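Long-range contact in putative acetyl-CoA acetyltransferase (PDB 1ULQ), which probably acts as a thiolase, transferring acyl groups to and from coenzyme A in lipid metabolism: residues M119-P127 with V139-F149. Numbering follows the deposited sequence.
Sequences MSRAPYAVP and VMYDTTLGWRF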
ATOM      1  N   MET C 119       1.433  13.740 -14.146  1.00 10.89           N
ATOM      2  CA  MET C 119       1.914  12.373 -14.194  1.00  9.81           C
ATOM      3  C   MET C 119       2.933  12.068 -13.103  1.00  9.62           C
ATOM      4  O   MET C 119       3.147  10.913 -12.749  1.00 11.17           O
ATOM      5  CB  MET C 119       2.496  12.101 -15.582  1.00  9.14           C
ATOM      6  CG  MET C 119       1.477  12.309 -16.683  1.00  7.86           C
ATOM      7  SD  MET C 119       2.025  11.805 -18.298  1.00  9.46           S
ATOM      8  CE  MET C 119       1.522  10.107 -18.319  1.00  8.51           C
ATOM      9  N   SER C 120       3.544  13.115 -12.562  1.00  8.60           N
ATOM     10  CA  SER C 120       4.548  12.979 -11.517  1.00  7.06           C
ATOM     11  C   SER C 120       3.943  12.571 -10.179  1.00  6.32           C
ATOM     12  O   SER C 120       4.524  11.776  -9.440  1.00  6.04           O
ATOM     13  CB  SER C 120       5.292  14.305 -11.334  1.00  8.06           C
ATOM     14  OG  SER C 120       5.836  14.785 -12.554  1.00  9.20           O
ATOM     15  N   ARG C 121       2.772  13.117  -9.873  1.00  5.00           N
ATOM     16  CA  ARG C 121       2.111  12.827  -8.612  1.00  3.15           C
ATOM     17  C   ARG C 121       1.008  11.791  -8.674  1.00  2.26           C
ATOM     18  O   ARG C 121       0.269  11.618  -7.712  1.00  2.12           O
ATOM     19  CB  ARG C 121       1.562  14.118  -8.026  1.00  3.52           C
ATOM     20  CG  ARG C 121       2.649  15.081  -7.634  1.00  2.98           C
ATOM     21  CD  ARG C 121       2.103  16.388  -7.107  1.00  3.82           C
ATOM     22  NE  ARG C 121       3.100  16.985  -6.238  1.00  3.44           N
ATOM     23  CZ  ARG C 121       3.165  16.778  -4.929  1.00  2.99           C
ATOM     24  NH1 ARG C 121       2.272  15.997  -4.329  1.00  1.00           N
ATOM     25  NH2 ARG C 121       4.148  17.331  -4.232  1.00  2.07           N
ATOM     26  N   ALA C 122       0.892  11.099  -9.799  1.00  2.38           N
ATOM     27  CA  ALA C 122      -0.143  10.082  -9.932  1.00  2.87           C
ATOM     28  C   ALA C 122       0.037   9.080  -8.786  1.00  2.40           C
ATOM     29  O   ALA C 122       1.118   8.518  -8.611  1.00  2.90           O
ATOM     30  CB  ALA C 122      -0.026   9.392 -11.288  1.00  2.01           C
ATOM     31  N   PRO C 123      -1.019   8.850  -7.990  1.00  1.45           N
ATOM     32  CA  PRO C 123      -0.960   7.921  -6.860  1.00  2.03           C
ATOM     33  C   PRO C 123      -0.902   6.454  -7.242  1.00  2.49           C
ATOM     34  O   PRO C 123      -0.737   6.103  -8.414  1.00  3.71           O
ATOM     35  CB  PRO C 123      -2.227   8.251  -6.088  1.00  1.20           C
ATOM     36  CG  PRO C 123      -3.169   8.584  -7.168  1.00  1.00           C
ATOM     37  CD  PRO C 123      -2.351   9.463  -8.081  1.00  1.00           C
ATOM     38  N   TYR C 124      -1.021   5.600  -6.231  1.00  1.91           N
ATOM     39  CA  TYR C 124      -1.029   4.159  -6.448  1.00  2.54           C
ATOM     40  C   TYR C 124      -2.443   3.710  -6.099  1.00  2.46           C
ATOM     41  O   TYR C 124      -3.073   4.305  -5.218  1.00  2.74           O
ATOM     42  CB  TYR C 124      -0.020   3.443  -5.533  1.00  1.63           C
ATOM     43  CG  TYR C 124       1.440   3.715  -5.836  1.00  1.00           C
ATOM     44  CD1 TYR C 124       2.222   4.494  -4.981  1.00  1.00           C
ATOM     45  CD2 TYR C 124       2.062   3.124  -6.925  1.00  1.00           C
ATOM     46  CE1 TYR C 124       3.598   4.662  -5.198  1.00  1.00           C
ATOM     47  CE2 TYR C 124       3.433   3.287  -7.149  1.00  1.59           C
ATOM     48  CZ  TYR C 124       4.200   4.049  -6.280  1.00  1.00           C
ATOM     49  OH  TYR C 124       5.572   4.130  -6.467  1.00  1.00           O
ATOM     50  N   ALA C 125      -2.942   2.692  -6.794  1.00  1.00           N
ATOM     51  CA  ALA C 125      -4.274   2.185  -6.528  1.00  2.30           C
ATOM     52  C   ALA C 125      -4.174   0.769  -5.973  1.00  4.52           C
ATOM     53  O   ALA C 125      -3.471  -0.071  -6.528  1.00  7.32           O
ATOM     54  CB  ALA C 125      -5.095   2.199  -7.789  1.00  1.00           C
ATOM     55  N   VAL C 126      -4.870   0.509  -4.873  1.00  4.91           N
ATOM     56  CA  VAL C 126      -4.855  -0.798  -4.230  1.00  5.18           C
ATOM     57  C   VAL C 126      -6.265  -1.353  -4.181  1.00  6.38           C
ATOM     58  O   VAL C 126      -7.181  -0.667  -3.732  1.00  8.39           O
ATOM     59  CB  VAL C 126      -4.328  -0.685  -2.806  1.00  5.59           C
ATOM     60  CG1 VAL C 126      -4.523  -1.989  -2.076  1.00  6.11           C
ATOM     61  CG2 VAL C 126      -2.871  -0.295  -2.835  1.00  5.43           C
ATOM     62  N   PRO C 127      -6.454  -2.616  -4.604  1.00  6.13           N
ATOM     63  CA  PRO C 127      -7.760  -3.290  -4.630  1.00  6.17           C
ATOM     64  C   PRO C 127      -8.378  -3.421  -3.249  1.00  7.48           C
ATOM     65  O   PRO C 127      -7.683  -3.306  -2.245  1.00  9.98           O
ATOM     66  CB  PRO C 127      -7.433  -4.657  -5.218  1.00  4.31           C
ATOM     67  CG  PRO C 127      -6.119  -4.458  -5.898  1.00  5.21           C
ATOM     68  CD  PRO C 127      -5.392  -3.563  -4.962  1.00  4.32           C
ATOM     69  N   VAL C 139      -1.243  -6.111  -5.242  1.00  7.56           N
ATOM     70  CA  VAL C 139      -0.456  -5.233  -6.090  1.00  6.81           C
ATOM     71  C   VAL C 139      -0.875  -3.791  -5.957  1.00  6.87           C
ATOM     72  O   VAL C 139      -2.062  -3.490  -5.886  1.00  8.62           O
ATOM     73  CB  VAL C 139      -0.590  -5.606  -7.552  1.00  5.95           C
ATOM     74  CG1 VAL C 139       0.064  -4.539  -8.404  1.00  7.73           C
ATOM     75  CG2 VAL C 139       0.070  -6.939  -7.797  1.00  7.74           C
ATOM     76  N   MET C 140       0.105  -2.898  -5.906  1.00  6.59           N
ATOM     77  CA  MET C 140      -0.191  -1.471  -5.840  1.00  5.96           C
ATOM     78  C   MET C 140       0.063  -0.935  -7.237  1.00  6.65           C
ATOM     79  O   MET C 140       1.213  -0.760  -7.623  1.00  7.69           O
ATOM     80  CB  MET C 140       0.721  -0.761  -4.849  1.00  4.68           C
ATOM     81  CG  MET C 140       0.368  -1.024  -3.396  1.00  5.21           C
ATOM     82  SD  MET C 140       1.087   0.174  -2.225  1.00  8.56           S
ATOM     83  CE  MET C 140       1.744   1.387  -3.313  1.00  4.92           C
ATOM     84  N   TYR C 141      -1.008  -0.697  -8.000  1.00  6.49           N
ATOM     85  CA  TYR C 141      -0.888  -0.195  -9.372  1.00  4.18           C
ATOM     86  C   TYR C 141      -0.462   1.253  -9.420  1.00  3.63           C
ATOM     87  O   TYR C 141      -1.015   2.091  -8.716  1.00  3.90           O
ATOM     88  CB  TYR C 141      -2.215  -0.340 -10.138  1.00  2.13           C
ATOM     89  CG  TYR C 141      -2.703  -1.764 -10.287  1.00  1.95           C
ATOM     90  CD1 TYR C 141      -3.579  -2.314  -9.365  1.00  1.68           C
ATOM     91  CD2 TYR C 141      -2.260  -2.575 -11.339  1.00  2.37           C
ATOM     92  CE1 TYR C 141      -4.004  -3.633  -9.477  1.00  1.81           C
ATOM     93  CE2 TYR C 141      -2.679  -3.899 -11.460  1.00  1.88           C
ATOM     94  CZ  TYR C 141      -3.553  -4.418 -10.522  1.00  1.72           C
ATOM     95  OH  TYR C 141      -3.989  -5.718 -10.617  1.00  2.22           O
ATOM     96  N   ASP C 142       0.525   1.539 -10.260  1.00  4.34           N
ATOM     97  CA  ASP C 142       1.014   2.908 -10.435  1.00  5.69           C
ATOM     98  C   ASP C 142       0.187   3.584 -11.534  1.00  4.54           C
ATOM     99  O   ASP C 142       0.340   3.263 -12.722  1.00  3.41           O
ATOM    100  CB  ASP C 142       2.495   2.884 -10.814  1.00  5.51           C
ATOM    101  CG  ASP C 142       3.041   4.259 -11.100  1.00  5.82           C
ATOM    102  OD1 ASP C 142       2.601   5.229 -10.440  1.00  7.87           O
ATOM    103  OD2 ASP C 142       3.921   4.366 -11.975  1.00  4.68           O
ATOM    104  N   THR C 143      -0.687   4.508 -11.128  1.00  3.41           N
ATOM    105  CA  THR C 143      -1.584   5.193 -12.065  1.00  3.93           C
ATOM    106  C   THR C 143      -0.884   6.125 -13.039  1.00  3.31           C
ATOM    107  O   THR C 143      -1.534   6.754 -13.875  1.00  2.94           O
ATOM    108  CB  THR C 143      -2.692   6.000 -11.333  1.00  3.40           C
ATOM    109  OG1 THR C 143      -2.128   7.155 -10.710  1.00  4.32           O
ATOM    110  CG2 THR C 143      -3.339   5.159 -10.272  1.00  3.74           C
ATOM    111  N   THR C 144       0.435   6.221 -12.925  1.00  2.74           N
ATOM    112  CA  THR C 144       1.200   7.058 -13.834  1.00  2.36           C
ATOM    113  C   THR C 144       1.292   6.282 -15.129  1.00  3.85           C
ATOM    114  O   THR C 144       1.354   6.862 -16.205  1.00  6.25           O
ATOM    115  CB  THR C 144       2.652   7.289 -13.367  1.00  1.41           C
ATOM    116  OG1 THR C 144       2.676   7.845 -12.047  1.00  1.00           O
ATOM    117  CG2 THR C 144       3.356   8.234 -14.315  1.00  1.00           C
ATOM    118  N   LEU C 145       1.291   4.958 -15.013  1.00  5.13           N
ATOM    119  CA  LEU C 145       1.427   4.081 -16.165  1.00  6.66           C
ATOM    120  C   LEU C 145       0.133   3.783 -16.919  1.00  7.33           C
ATOM    121  O   LEU C 145      -0.778   4.610 -16.938  1.00  9.03           O
ATOM    122  CB  LEU C 145       2.122   2.790 -15.725  1.00  7.67           C
ATOM    123  CG  LEU C 145       3.433   3.017 -14.941  1.00  8.25           C
ATOM    124  CD1 LEU C 145       4.077   1.675 -14.620  1.00  8.83           C
ATOM    125  CD2 LEU C 145       4.409   3.880 -15.745  1.00  7.10           C
ATOM    126  N   GLY C 146       0.048   2.608 -17.540  1.00  7.26           N
ATOM    127  CA  GLY C 146      -1.137   2.281 -18.318  1.00  7.20           C
ATOM    128  C   GLY C 146      -2.119   1.270 -17.770  1.00  6.81           C
ATOM    129  O   GLY C 146      -2.806   1.535 -16.790  1.00  7.01           O
ATOM    130  N   TRP C 147      -2.198   0.112 -18.415  1.00  6.21           N
ATOM    131  CA  TRP C 147      -3.114  -0.926 -17.997  1.00  5.93           C
ATOM    132  C   TRP C 147      -2.977  -1.339 -16.535  1.00  6.76           C
ATOM    133  O   TRP C 147      -1.874  -1.573 -16.037  1.00  6.33           O
ATOM    134  CB  TRP C 147      -2.947  -2.141 -18.898  1.00  6.35           C
ATOM    135  CG  TRP C 147      -3.477  -1.923 -20.271  1.00  7.03           C
ATOM    136  CD1 TRP C 147      -2.772  -1.542 -21.372  1.00  6.45           C
ATOM    137  CD2 TRP C 147      -4.840  -2.069 -20.693  1.00  7.60           C
ATOM    138  NE1 TRP C 147      -3.610  -1.448 -22.462  1.00  7.65           N
ATOM    139  CE2 TRP C 147      -4.885  -1.766 -22.072  1.00  8.36           C
ATOM    140  CE3 TRP C 147      -6.026  -2.429 -20.038  1.00  7.32           C
ATOM    141  CZ2 TRP C 147      -6.072  -1.810 -22.812  1.00  8.94           C
ATOM    142  CZ3 TRP C 147      -7.206  -2.474 -20.771  1.00  8.77           C
ATOM    143  CH2 TRP C 147      -7.221  -2.166 -22.147  1.00  9.52           C
ATOM    144  N   ARG C 148      -4.116  -1.418 -15.853  1.00  7.22           N
ATOM    145  CA  ARG C 148      -4.156  -1.812 -14.453  1.00  7.94           C
ATOM    146  C   ARG C 148      -5.530  -2.392 -14.147  1.00  8.65           C
ATOM    147  O   ARG C 148      -6.473  -2.168 -14.906  1.00 10.07           O
ATOM    148  CB  ARG C 148      -3.830  -0.611 -13.554  1.00  7.91           C
ATOM    149  CG  ARG C 148      -4.356   0.753 -14.018  1.00  9.58           C
ATOM    150  CD  ARG C 148      -3.723   1.895 -13.184  1.00 11.75           C
ATOM    151  NE  ARG C 148      -4.473   3.156 -13.225  1.00 13.09           N
ATOM    152  CZ  ARG C 148      -4.393   4.058 -14.200  1.00 14.20           C
ATOM    153  NH1 ARG C 148      -3.587   3.852 -15.233  1.00 13.18           N
ATOM    154  NH2 ARG C 148      -5.127   5.166 -14.148  1.00 14.41           N
ATOM    155  N   PHE C 149      -5.642  -3.145 -13.055  1.00  8.34           N
ATOM    156  CA  PHE C 149      -6.907  -3.770 -12.692  1.00  7.30           C
ATOM    157  C   PHE C 149      -7.476  -4.384 -13.965  1.00  7.37           C
ATOM    158  O   PHE C 149      -8.673  -4.282 -14.247  1.00  6.61           O
ATOM    159  CB  PHE C 149      -7.894  -2.740 -12.137  1.00  7.68           C
ATOM    160  CG  PHE C 149      -7.486  -2.130 -10.811  1.00  8.20           C
ATOM    161  CD1 PHE C 149      -6.822  -0.909 -10.763  1.00  6.98           C
ATOM    162  CD2 PHE C 149      -7.821  -2.753  -9.606  1.00  8.86           C
ATOM    163  CE1 PHE C 149      -6.504  -0.313  -9.542  1.00  7.26           C
ATOM    164  CE2 PHE C 149      -7.506  -2.161  -8.376  1.00  7.70           C
ATOM    165  CZ  PHE C 149      -6.848  -0.940  -8.345  1.00  7.39           C
TER
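Ala125 and Tyr141 form the hydrogen-bonded antiparallel pair at the centre of this contact: Ala125 N reaches Tyr141 O at 2.8 Å, and Tyr141 N returns to Ala125 O at 2.9 Å. Just beyond the strand, Thr143 N donates to Pro123 O (3.1 Å), nearly along the C=O axis. Packing is close on both faces. On one, Met140 lays CG against Val126 CG2, and the bend at its chi3 (9°) carries Met140 CE over one face of the Tyr124 ring, 3.4 Å from Tyr124 CG, while Asp142 CB sits near Tyr124 CE2. A serine in place of Tyr124 would probably leave Met140 CE without its aromatic seat and free to swing. On the other face Phe149 turns its ring edge to Ala125, with Phe149 CE1 3.4 Å from Ala125 CB, and Pro127 CG touches Phe149 CE2. The looser side lies past the turn that begins at Asp142, where Leu145 is exposed. The buried Asp142 carboxylate is taken up by neighbouring subunits, OD2 accepting from Gly136 N of the third. Tyr124 and Val126 pair with a strand of the second subunit and Met140 with one of the third, so this projecting two-stranded hairpin is consistent with the tetramerisation loop of tetrameric thiolases.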